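Local coordinates for protein L-ornithine 5-monooxygenase (Pseudomonas aeruginosa, PDB 3S5W) that hydroxylates the side-chain nitrogen of L-ornithine with FAD, NADPH and molecular oxygen, the first step in making hydroxamate siderophores such as pyoverdin, at residues Asp399-Thr404 with Ala411-Gly416. Sequence-based numbering, arbitrary orientation.
Sequences DYRLQT and AIYAQG. With PO4 (phosphate ion), chain G.
Arg401 lies across the Tyr413 ring and runs on past Ala411 to a bound phosphate. Its CB sits 3.8 Å from Tyr413 CE2. CG stands over one face of that ring, toward the rim, and CD passes near Tyr413 CZ and OH. With CG anti to the backbone N (chi1 -171°) and the chain extended to NE, the guanidinium is carried beyond the phenol, its plane turned 45° from the ring. NE comes 3.5 Å from Ala411 CB, the methyl that covers one guanidinium face. At the edge, NE donates to a water that also accepts from Ile412 N and donates to Leu402 O, which ties side chain and both backbones together. NH1 and NH2 then grip two oxygens of the phosphate, probably a crystallisation ion, with NH1 2.8 Å from O1 in a nearly straight bond (169°); His446 of helix 432-447 also binds this ion.

At the backbone, Arg401 and Tyr413 form a single beta bridge. Ala414 N donates to Tyr400 O (3.1 Å) and Leu402 N to Ile412 O (2.9 Å), while the CA-H groups of Tyr413 and Arg401 approach the same two carbonyls. The loop crosses strand 411-414 at this one bridge; the strand's backbone also bonds to parallel strand 183-186 in the sheet of the FAD-binding part of this flavoprotein monooxygenase, and the Ala414 side chain is about 10 Å from the FAD. Asp399 O meets the Tyr413 ring at its edge, 3.4 Å from CD2, and Ser442 hydrogen-bonds both Tyr413 OH and Asp399 OD2. On the apolar side, Leu402 spreads its two methyls, CD1 to Ile412 CG2 (4.1 Å) and CD2 to Ala414 CB. The Tyr400 ring stacks with His422, outside the two segments.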
loop_
_atom_site.group_PDB
_atom_site.type_symbol
_atom_site.label_atom_id
_atom_site.label_comp_id
_atom_site.label_asym_id
_atom_site.label_seq_id
_atom_site.Cartn_x
_atom_site.Cartn_y
_atom_site.Cartn_z
ATOM N N ASP A 399 12.938 14.974 -7.338
ATOM C CA ASP A 399 12.600 14.025 -8.416
ATOM C C ASP A 399 12.615 12.525 -8.032
ATOM O O ASP A 399 12.574 11.655 -8.906
ATOM C CB ASP A 399 13.497 14.281 -9.647
ATOM C CG ASP A 399 14.985 13.974 -9.368
ATOM O OD1 ASP A 399 15.333 13.752 -8.189
ATOM O OD2 ASP A 399 15.778 13.963 -10.332
ATOM N N TYR A 400 12.671 12.243 -6.735
ATOM C CA TYR A 400 12.589 10.894 -6.157
ATOM C C TYR A 400 13.888 10.072 -6.339
ATOM O O TYR A 400 13.902 8.885 -6.096
ATOM C CB TYR A 400 11.357 10.113 -6.662
ATOM C CG TYR A 400 10.074 10.849 -6.357
ATOM C CD1 TYR A 400 9.458 10.709 -5.101
ATOM C CD2 TYR A 400 9.491 11.705 -7.307
ATOM C CE1 TYR A 400 8.261 11.406 -4.783
ATOM C CE2 TYR A 400 8.293 12.407 -7.005
ATOM C CZ TYR A 400 7.695 12.236 -5.727
ATOM O OH TYR A 400 6.528 12.903 -5.401
ATOM N N ARG A 401 14.964 10.755 -6.708
ATOM C CA ARG A 401 16.261 10.110 -6.906
ATOM C C ARG A 401 17.051 10.112 -5.601
ATOM O O ARG A 401 17.172 11.158 -4.939
ATOM C CB ARG A 401 17.027 10.851 -8.004
ATOM C CG ARG A 401 18.270 10.114 -8.415
ATOM C CD ARG A 401 18.777 10.674 -9.680
ATOM N NE ARG A 401 20.134 10.213 -9.905
ATOM C CZ ARG A 401 20.902 10.669 -10.883
ATOM N NH1 ARG A 401 20.429 11.599 -11.713
ATOM N NH2 ARG A 401 22.136 10.184 -11.033
ATOM N N LEU A 402 17.537 8.924 -5.218
ATOM C CA LEU A 402 18.394 8.724 -4.048
ATOM C C LEU A 402 19.725 9.417 -4.301
ATOM O O LEU A 402 20.334 9.207 -5.344
ATOM C CB LEU A 402 18.658 7.222 -3.790
ATOM C CG LEU A 402 17.494 6.259 -3.530
ATOM C CD1 LEU A 402 17.943 5.007 -2.763
ATOM C CD2 LEU A 402 16.402 6.968 -2.762
ATOM N N GLN A 403 20.153 10.254 -3.363
ATOM C CA GLN A 403 21.439 10.929 -3.512
ATOM C C GLN A 403 22.568 9.938 -3.231
ATOM O O GLN A 403 22.574 9.252 -2.204
ATOM C CB GLN A 403 21.557 12.217 -2.657
ATOM C CG GLN A 403 22.892 13.038 -2.848
ATOM C CD GLN A 403 23.307 13.330 -4.333
ATOM O OE1 GLN A 403 23.204 12.472 -5.227
ATOM N NE2 GLN A 403 23.813 14.541 -4.568
ATOM N N THR A 404 23.486 9.850 -4.187
ATOM C CA THR A 404 24.678 9.006 -4.082
ATOM C C THR A 404 25.940 9.880 -4.176
ATOM O O THR A 404 25.880 10.998 -4.691
ATOM C CB THR A 404 24.716 7.950 -5.212
ATOM O OG1 THR A 404 25.023 8.579 -6.456
ATOM C CG2 THR A 404 23.384 7.208 -5.357
ATOM N N ALA A 411 21.436 6.012 -11.822
ATOM C CA ALA A 411 20.331 6.701 -11.142
ATOM C C ALA A 411 19.446 5.650 -10.476
ATOM O O ALA A 411 19.071 4.662 -11.115
ATOM C CB ALA A 411 19.536 7.542 -12.151
ATOM N N ILE A 412 19.153 5.848 -9.189
ATOM C CA ILE A 412 18.228 4.993 -8.444
ATOM C C ILE A 412 17.064 5.854 -7.914
ATOM O O ILE A 412 17.288 6.848 -7.228
ATOM C CB ILE A 412 18.928 4.302 -7.264
ATOM C CG1 ILE A 412 20.190 3.541 -7.771
ATOM C CG2 ILE A 412 17.938 3.380 -6.512
ATOM C CD1 ILE A 412 21.164 3.197 -6.698
ATOM N N TYR A 413 15.843 5.463 -8.260
ATOM C CA TYR A 413 14.640 6.181 -7.803
ATOM C C TYR A 413 13.852 5.264 -6.867
ATOM O O TYR A 413 13.950 4.037 -6.958
ATOM C CB TYR A 413 13.784 6.568 -9.011
ATOM C CG TYR A 413 14.466 7.479 -9.999
ATOM C CD1 TYR A 413 15.287 6.967 -11.013
ATOM C CD2 TYR A 413 14.276 8.857 -9.949
ATOM C CE1 TYR A 413 15.912 7.818 -11.940
ATOM C CE2 TYR A 413 14.886 9.706 -10.881
ATOM C CZ TYR A 413 15.711 9.167 -11.875
ATOM O OH TYR A 413 16.328 10.005 -12.791
ATOM N N ALA A 414 13.073 5.854 -5.957
ATOM C CA ALA A 414 12.205 5.078 -5.084
ATOM C C ALA A 414 10.831 5.741 -5.020
ATOM O O ALA A 414 10.758 6.944 -4.981
ATOM C CB ALA A 414 12.811 4.961 -3.701
ATOM N N GLN A 415 9.765 4.936 -4.996
ATOM C CA GLN A 415 8.404 5.469 -4.964
ATOM C C GLN A 415 7.714 4.929 -3.732
ATOM O O GLN A 415 7.709 3.712 -3.514
ATOM C CB GLN A 415 7.634 5.040 -6.220
ATOM C CG GLN A 415 8.199 5.616 -7.500
ATOM C CD GLN A 415 7.174 5.618 -8.612
ATOM O OE1 GLN A 415 6.187 6.353 -8.546
ATOM N NE2 GLN A 415 7.389 4.783 -9.639
ATOM N N GLY A 416 7.133 5.844 -2.938
ATOM C CA GLY A 416 6.321 5.484 -1.776
ATOM C C GLY A 416 7.093 5.454 -0.469
ATOM O O GLY A 416 6.550 5.015 0.564
HETATM P P PO4 G . 23.696 12.492 -13.150
HETATM O O1 PO4 G . 22.284 12.360 -13.694
HETATM O O2 PO4 G . 24.231 11.116 -12.796
HETATM O O3 PO4 G . 24.563 13.135 -14.206
HETATM O O4 PO4 G . 23.711 13.368 -11.915
HETATM O O HOH W 1 20.669 7.948 -7.889
#